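Local coordinates for insulinase family protease (Yersinia pestis, PDB 3GO9), which is a predicted protease of the insulinase (M16) family whose activity and substrate are not established, at residues L40-P43 / Q44-S47; E169-W172 / R173-L176; M444-K447 / G448-E451. One frame throughout, in Å; residues are numbered along the deposited sequence. Where two conformers were deposited one is given.

Contact 1: L40-P43 / Q44-S47; sequences LATP and QRPS
A type I beta turn runs from Thr42 to Arg45, just past the end of strand 36-41. Its closing bond is Arg45 N to Thr42 O, 2.9 Å long. Pro43 and Gln44 fill the two central positions, and the fixed ring of Pro43 suits the first of them.

Gln44 folds its side chain back over the start of the turn. CG sits between the backbone N and the carbonyl carbon (chi1 78°), and a bend at chi2 turns the amide toward Thr42. There OE1 lies 3.3 Å from Thr42 CA, while NE2 stands 3.6 Å from Thr42 CB. NE2 also reaches the methyl CG2 of Thr42, at 3.7 Å. These are van der Waals contacts. On the other branch of Thr42, OG1 rests 3.8 Å from Arg45 CB. Beyond the turn, Pro46 CD packs against Pro43 O at 3.4 Å. The Arg45 chain leads away from the turn. Its NE makes a salt bridge with Asp48, and its NH1 a hydrogen bond to Ala384 O.

The turn is part of the connection from strand 36-41 to strand 50-56. Strand 212-218 lies between those two in the sheet, and its end is bonded through Gly218 to the backbone of Thr42. Leu391 of helix 388-401 touches Leu40 at the strand end and Thr42 and Gln44 of the turn.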
loop_
_atom_site.group_PDB
_atom_site.type_symbol
_atom_site.label_atom_id
_atom_site.label_comp_id
_atom_site.label_asym_id
_atom_site.label_seq_id
_atom_site.Cartn_x
_atom_site.Cartn_y
_atom_site.Cartn_z
ATOM N N LEU A 40 4.070 12.460 -13.887
ATOM C CA LEU A 40 5.480 12.308 -13.754
ATOM C C LEU A 40 6.059 11.972 -15.128
ATOM O O LEU A 40 5.923 10.849 -15.592
ATOM C CB LEU A 40 5.829 11.165 -12.764
ATOM C CG LEU A 40 7.332 10.978 -12.497
ATOM C CD1 LEU A 40 7.970 12.233 -11.899
ATOM C CD2 LEU A 40 7.670 9.726 -11.643
ATOM N N ALA A 41 6.690 12.943 -15.796
ATOM C CA ALA A 41 7.380 12.622 -17.047
ATOM C C ALA A 41 8.689 11.880 -16.743
ATOM O O ALA A 41 9.440 12.286 -15.839
ATOM C CB ALA A 41 7.682 13.939 -17.822
ATOM N N THR A 42 9.003 10.844 -17.535
ATOM C CA THR A 42 10.177 10.005 -17.278
ATOM C C THR A 42 11.048 9.902 -18.537
ATOM O O THR A 42 11.101 8.867 -19.207
ATOM C CB THR A 42 9.747 8.608 -16.807
ATOM O OG1 THR A 42 8.959 7.975 -17.826
ATOM C CG2 THR A 42 8.965 8.722 -15.480
ATOM N N PRO A 43 11.772 10.966 -18.821
ATOM C CA PRO A 43 12.649 10.873 -19.989
ATOM C C PRO A 43 13.801 9.893 -19.751
ATOM O O PRO A 43 14.431 9.497 -20.723
ATOM C CB PRO A 43 13.171 12.320 -20.129
ATOM C CG PRO A 43 13.008 12.918 -18.811
ATOM C CD PRO A 43 11.770 12.317 -18.241
ATOM N N GLN A 44 14.116 9.559 -18.505
ATOM C CA GLN A 44 15.091 8.509 -18.181
ATOM C C GLN A 44 14.565 7.103 -18.478
ATOM O O GLN A 44 15.345 6.123 -18.463
ATOM C CB GLN A 44 15.529 8.596 -16.709
ATOM C CG GLN A 44 14.573 8.039 -15.642
ATOM C CD GLN A 44 13.347 8.896 -15.358
ATOM O OE1 GLN A 44 13.170 10.012 -15.926
ATOM N NE2 GLN A 44 12.470 8.379 -14.452
ATOM N N ARG A 45 13.256 6.966 -18.701
ATOM C CA ARG A 45 12.657 5.686 -19.103
ATOM C C ARG A 45 11.979 5.867 -20.470
ATOM O O ARG A 45 10.762 5.763 -20.583
ATOM C CB ARG A 45 11.635 5.235 -18.033
ATOM C CG ARG A 45 12.142 5.051 -16.586
ATOM C CD ARG A 45 13.152 3.971 -16.488
ATOM N NE ARG A 45 12.557 2.650 -16.749
ATOM C CZ ARG A 45 13.239 1.510 -16.658
ATOM N NH1 ARG A 45 14.547 1.514 -16.367
ATOM N NH2 ARG A 45 12.618 0.362 -16.898
ATOM N N PRO A 46 12.768 6.153 -21.528
ATOM C CA PRO A 46 12.175 6.685 -22.710
ATOM C C PRO A 46 11.320 5.684 -23.466
ATOM O O PRO A 46 10.412 6.114 -24.164
ATOM C CB PRO A 46 13.394 7.120 -23.550
ATOM C CG PRO A 46 14.469 6.243 -23.080
ATOM C CD PRO A 46 14.240 6.177 -21.612
ATOM N N SER A 47 11.585 4.379 -23.272
ATOM C CA SER A 47 10.918 3.294 -23.972
ATOM C C SER A 47 9.957 2.464 -23.099
ATOM O O SER A 47 9.334 1.508 -23.591
ATOM C CB SER A 47 11.968 2.381 -24.619
ATOM O OG SER A 47 12.710 1.664 -23.655
#

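Contact 2: E169-W172 / R173-L176; sequences EPWW and RYRL
Residues 169-172 and 173-176 run on without a gap through helix 170-175, with Glu169 at the N-cap position. Four i to i+4 backbone bonds join the two halves. Arg173 N reaches Glu169 O at 3.1 Å, and Tyr174 N reaches Pro170 O at 2.9 Å. Arg175 N binds Trp171 O, and Leu176 N binds Trp172 O. Pro170, which has no N-H to give, stands in the first turn, where no such bond is required of it.

The side chains meet mainly in two pairs. Leu176 lies over one face of the Trp172 indole and crosses it at about a right angle. Its CG is 3.8 Å from the centroid of the five-membered ring and 19° off the ring normal, a CH-pi contact. The two methyls spread over the ring: CD1 is 3.6 Å from Trp172 CD1, and CD2 is 3.7 Å from Trp172 CZ2. In the second pair, Arg175 runs alongside Trp171 in the same direction. With CG anti to the backbone N (chi1 -169°) and a bend at chi2, Arg175 CD comes to 3.8 Å from Trp171 CZ2. The guanidinium plane is turned 74° from the ring, and the aliphatic CD makes the contact. Tyr174 CD2 approaches Trp171 CZ3 more loosely, at 4.2 Å.

The contact is apolar at its centre and polar at its ends. Trp172 NE1 bonds to Tyr111 OH. Arg173 makes a salt bridge with Asp185 and a hydrogen bond to Gln168 OE1. Arg175 donates a hydrogen bond to Ala250 O. Its aliphatic part lies against Trp171, while its charge is met in a salt bridge by Asp274 of strand 267-276.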
loop_
_atom_site.group_PDB
_atom_site.type_symbol
_atom_site.label_atom_id
_atom_site.label_comp_id
_atom_site.label_asym_id
_atom_site.label_seq_id
_atom_site.Cartn_x
_atom_site.Cartn_y
_atom_site.Cartn_z
ATOM N N GLU A 169 -9.273 -13.924 4.176
ATOM C CA GLU A 169 -8.173 -14.374 5.044
ATOM C C GLU A 169 -8.633 -14.363 6.508
ATOM O O GLU A 169 -9.077 -13.335 6.968
ATOM C CB GLU A 169 -7.031 -13.373 4.944
ATOM C CG GLU A 169 -5.803 -13.796 4.247
ATOM C CD GLU A 169 -4.603 -13.204 4.942
ATOM O OE1 GLU A 169 -4.448 -11.960 4.909
ATOM O OE2 GLU A 169 -3.843 -13.986 5.559
ATOM N N PRO A 170 -8.494 -15.495 7.254
ATOM C CA PRO A 170 -8.827 -15.369 8.690
ATOM C C PRO A 170 -8.080 -14.262 9.468
ATOM O O PRO A 170 -8.663 -13.628 10.372
ATOM C CB PRO A 170 -8.450 -16.741 9.249
ATOM C CG PRO A 170 -8.750 -17.683 8.077
ATOM C CD PRO A 170 -8.390 -16.912 6.839
ATOM N N TRP A 171 -6.851 -13.982 9.090
ATOM C CA TRP A 171 -6.149 -12.822 9.638
ATOM C C TRP A 171 -6.924 -11.501 9.427
ATOM O O TRP A 171 -7.048 -10.672 10.327
ATOM C CB TRP A 171 -4.754 -12.671 9.063
ATOM C CG TRP A 171 -4.174 -11.346 9.267
ATOM C CD1 TRP A 171 -3.981 -10.414 8.311
ATOM C CD2 TRP A 171 -3.782 -10.721 10.516
ATOM N NE1 TRP A 171 -3.488 -9.270 8.854
ATOM C CE2 TRP A 171 -3.333 -9.429 10.200
ATOM C CE3 TRP A 171 -3.775 -11.128 11.848
ATOM C CZ2 TRP A 171 -2.874 -8.533 11.161
ATOM C CZ3 TRP A 171 -3.288 -10.221 12.838
ATOM C CH2 TRP A 171 -2.851 -8.936 12.467
ATOM N N TRP A 172 -7.382 -11.271 8.200
ATOM C CA TRP A 172 -8.142 -10.071 7.938
ATOM C C TRP A 172 -9.450 -10.008 8.715
ATOM O O TRP A 172 -9.747 -8.950 9.292
ATOM C CB TRP A 172 -8.321 -9.866 6.412
ATOM C CG TRP A 172 -8.909 -8.510 6.099
ATOM C CD1 TRP A 172 -10.087 -8.267 5.483
ATOM C CD2 TRP A 172 -8.328 -7.221 6.400
ATOM N NE1 TRP A 172 -10.298 -6.900 5.389
ATOM C CE2 TRP A 172 -9.234 -6.238 5.937
ATOM C CE3 TRP A 172 -7.147 -6.804 7.004
ATOM C CZ2 TRP A 172 -8.994 -4.886 6.087
ATOM C CZ3 TRP A 172 -6.902 -5.438 7.122
ATOM C CH2 TRP A 172 -7.822 -4.509 6.688
ATOM N N ARG A 173 -10.156 -11.121 8.801
ATOM C CA ARG A 173 -11.379 -11.240 9.608
ATOM C C ARG A 173 -11.101 -10.890 11.051
ATOM O O ARG A 173 -11.840 -10.117 11.663
ATOM C CB ARG A 173 -12.020 -12.629 9.528
ATOM C CG ARG A 173 -12.532 -12.991 8.163
ATOM C CD ARG A 173 -13.472 -11.940 7.622
ATOM N NE ARG A 173 -13.999 -12.325 6.328
ATOM C CZ ARG A 173 -14.680 -11.519 5.531
ATOM N NH1 ARG A 173 -14.947 -10.260 5.904
ATOM N NH2 ARG A 173 -15.112 -11.994 4.353
ATOM N N TYR A 174 -9.979 -11.342 11.568
ATOM C CA TYR A 174 -9.599 -10.967 12.949
ATOM C C TYR A 174 -9.290 -9.485 13.062
ATOM O O TYR A 174 -9.812 -8.790 13.928
ATOM C CB TYR A 174 -8.388 -11.811 13.385
ATOM C CG TYR A 174 -7.945 -11.513 14.787
ATOM C CD1 TYR A 174 -8.694 -11.936 15.890
ATOM C CD2 TYR A 174 -6.835 -10.777 15.036
ATOM C CE1 TYR A 174 -8.297 -11.681 17.197
ATOM C CE2 TYR A 174 -6.438 -10.483 16.359
ATOM C CZ TYR A 174 -7.177 -10.929 17.424
ATOM O OH TYR A 174 -6.800 -10.626 18.711
ATOM N N ARG A 175 -8.451 -8.989 12.150
ATOM C CA ARG A 175 -7.997 -7.639 12.209
ATOM C C ARG A 175 -9.100 -6.606 12.065
ATOM O O ARG A 175 -8.999 -5.539 12.660
ATOM C CB ARG A 175 -6.883 -7.387 11.176
ATOM C CG ARG A 175 -6.148 -6.075 11.317
ATOM C CD ARG A 175 -5.294 -6.013 12.554
ATOM N NE ARG A 175 -4.834 -4.657 12.905
ATOM C CZ ARG A 175 -5.568 -3.738 13.541
ATOM N NH1 ARG A 175 -6.848 -3.951 13.834
ATOM N NH2 ARG A 175 -5.021 -2.574 13.832
ATOM N N LEU A 176 -10.145 -6.953 11.306
ATOM C CA LEU A 176 -11.323 -6.120 11.077
ATOM C C LEU A 176 -12.178 -5.904 12.339
ATOM O O LEU A 176 -13.024 -5.007 12.394
ATOM C CB LEU A 176 -12.214 -6.805 10.066
ATOM C CG LEU A 176 -11.882 -6.701 8.590
ATOM C CD1 LEU A 176 -12.824 -7.617 7.793
ATOM C CD2 LEU A 176 -12.062 -5.255 8.125
#

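Contact 3: M444-K447 / G448-E451; sequences MQPK and GEPE
Gln445 and Glu449 meet through two extended side chains. Gln445 has CG anti to its carbonyl carbon (chi1 -69°), whereas Glu449 has CG anti to the backbone N (chi1 -167°). The chains cross at about a right angle. This brings Gln445 NE2 to 2.8 Å from Glu449 OE2. The hydrogen bond is nearly straight, with an angle of 171° at the hydrogen. The carboxylate oxygen lies in the amide plane and accepts through its anti lone pair.

The same NE2 also donates to Pro450 O, at 2.9 Å. This second bond is more bent, and its donor stands above the carbonyl plane of Pro450. The amide nitrogen thus ties the end of the strand to two successive residues of the loop. On its other branch, OE1 of Gln445 accepts from Val452 N and bonds to Ser258 OG. Together these partners hold the amide group in orientation.

Between Gln445 and Glu449 the chain makes a type II beta turn, from Pro446 to Glu449. It begins at the last residue of strand 440-446, which lies between strands 257-261 and 267-276 in the five-stranded sheet. Glu449 N closes the turn on Pro446 O at 3.1 Å. Gly448 takes the positive phi angle of the third position of a type II turn, which is commonly glycine.

The carboxylate of Glu449 also rests against the Pro446 ring, with OE2 3.5 Å from Pro446 CD. Asp267 OD1 lies close to the same OE2. These like charges may raise the proton affinity of either group.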
loop_
_atom_site.group_PDB
_atom_site.type_symbol
_atom_site.label_atom_id
_atom_site.label_comp_id
_atom_site.label_asym_id
_atom_site.label_seq_id
_atom_site.Cartn_x
_atom_site.Cartn_y
_atom_site.Cartn_z
HETATM N N MSE A 444 -0.657 -18.455 13.050
HETATM C CA MSE A 444 -1.522 -19.016 12.005
HETATM C C MSE A 444 -1.211 -20.513 11.964
HETATM O O MSE A 444 -0.047 -20.883 11.940
HETATM C CB MSE A 444 -1.223 -18.411 10.663
HETATM C CG MSE A 444 -0.831 -16.984 10.705
HETATM SE SE MSE A 444 -2.361 -15.831 11.056
HETATM C CE MSE A 444 -2.837 -15.946 9.184
ATOM N N GLN A 445 -2.238 -21.347 12.015
ATOM C CA GLN A 445 -2.071 -22.793 11.826
ATOM C C GLN A 445 -2.765 -23.299 10.558
ATOM O O GLN A 445 -3.770 -22.719 10.124
ATOM C CB GLN A 445 -2.623 -23.515 13.004
ATOM C CG GLN A 445 -1.770 -23.281 14.229
ATOM C CD GLN A 445 -2.233 -24.051 15.403
ATOM O OE1 GLN A 445 -2.912 -23.499 16.274
ATOM N NE2 GLN A 445 -1.874 -25.326 15.465
ATOM N N PRO A 446 -2.205 -24.356 9.938
ATOM C CA PRO A 446 -2.940 -24.972 8.785
ATOM C C PRO A 446 -4.242 -25.602 9.210
ATOM O O PRO A 446 -4.325 -26.155 10.312
ATOM C CB PRO A 446 -1.972 -26.065 8.314
ATOM C CG PRO A 446 -0.601 -25.616 8.788
ATOM C CD PRO A 446 -0.883 -24.987 10.140
ATOM N N LYS A 447 -5.256 -25.581 8.332
ATOM C CA LYS A 447 -6.492 -26.327 8.624
ATOM C C LYS A 447 -6.171 -27.786 8.947
ATOM O O LYS A 447 -5.324 -28.384 8.296
ATOM C CB LYS A 447 -7.510 -26.268 7.462
ATOM C CG LYS A 447 -8.823 -27.010 7.824
ATOM C CD LYS A 447 -9.803 -27.091 6.662
ATOM C CE LYS A 447 -10.590 -28.420 6.704
ATOM N NZ LYS A 447 -11.935 -28.317 6.082
ATOM N N GLY A 448 -6.836 -28.330 9.960
ATOM C CA GLY A 448 -6.639 -29.708 10.429
ATOM C C GLY A 448 -5.579 -29.933 11.483
ATOM O O GLY A 448 -5.524 -31.003 12.107
ATOM N N GLU A 449 -4.741 -28.926 11.741
ATOM C CA GLU A 449 -3.691 -29.075 12.744
ATOM C C GLU A 449 -4.262 -28.826 14.137
ATOM O O GLU A 449 -4.938 -27.827 14.343
ATOM C CB GLU A 449 -2.573 -28.082 12.444
ATOM C CG GLU A 449 -1.295 -28.329 13.201
ATOM C CD GLU A 449 -0.217 -27.330 12.827
ATOM O OE1 GLU A 449 0.623 -27.657 11.962
ATOM O OE2 GLU A 449 -0.253 -26.187 13.339
ATOM N N PRO A 450 -3.982 -29.705 15.107
ATOM C CA PRO A 450 -4.470 -29.506 16.466
ATOM C C PRO A 450 -4.122 -28.107 16.973
ATOM O O PRO A 450 -2.978 -27.687 16.820
ATOM C CB PRO A 450 -3.716 -30.557 17.252
ATOM C CG PRO A 450 -3.504 -31.655 16.280
ATOM C CD PRO A 450 -3.365 -31.028 14.943
ATOM N N GLU A 451 -5.112 -27.401 17.531
ATOM C CA GLU A 451 -4.917 -26.046 18.023
ATOM C C GLU A 451 -3.785 -25.998 19.020
ATOM O O GLU A 451 -3.713 -26.812 19.950
ATOM C CB GLU A 451 -6.195 -25.489 18.652
ATOM C CG GLU A 451 -6.084 -24.013 18.994
ATOM C CD GLU A 451 -7.415 -23.362 19.316
ATOM O OE1 GLU A 451 -8.374 -24.073 19.698
ATOM O OE2 GLU A 451 -7.493 -22.125 19.181
#

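The contacts come in order along the chain, each closing before the next opens. Contact 1 runs off the end of strand 36-41 in the seven-stranded sheet. Contact 3 runs off the end of strand 440-446 in the five-stranded sheet. Contact 2 lies on helix 170-175, which packs against that second sheet. Contacts 2 and 3 have centres about 16 Å apart and touch directly: Trp171 CB lies 3.8 Å from CE of the selenomethionine Met444. Contact 1 lies on the opposite side of the chain's centre, its centre about 40 Å from that of contact 2 and about 49 Å from that of contact 3. Contacts 1 and 2 both belong to the M16 peptidase region, yet they pack on different sheets.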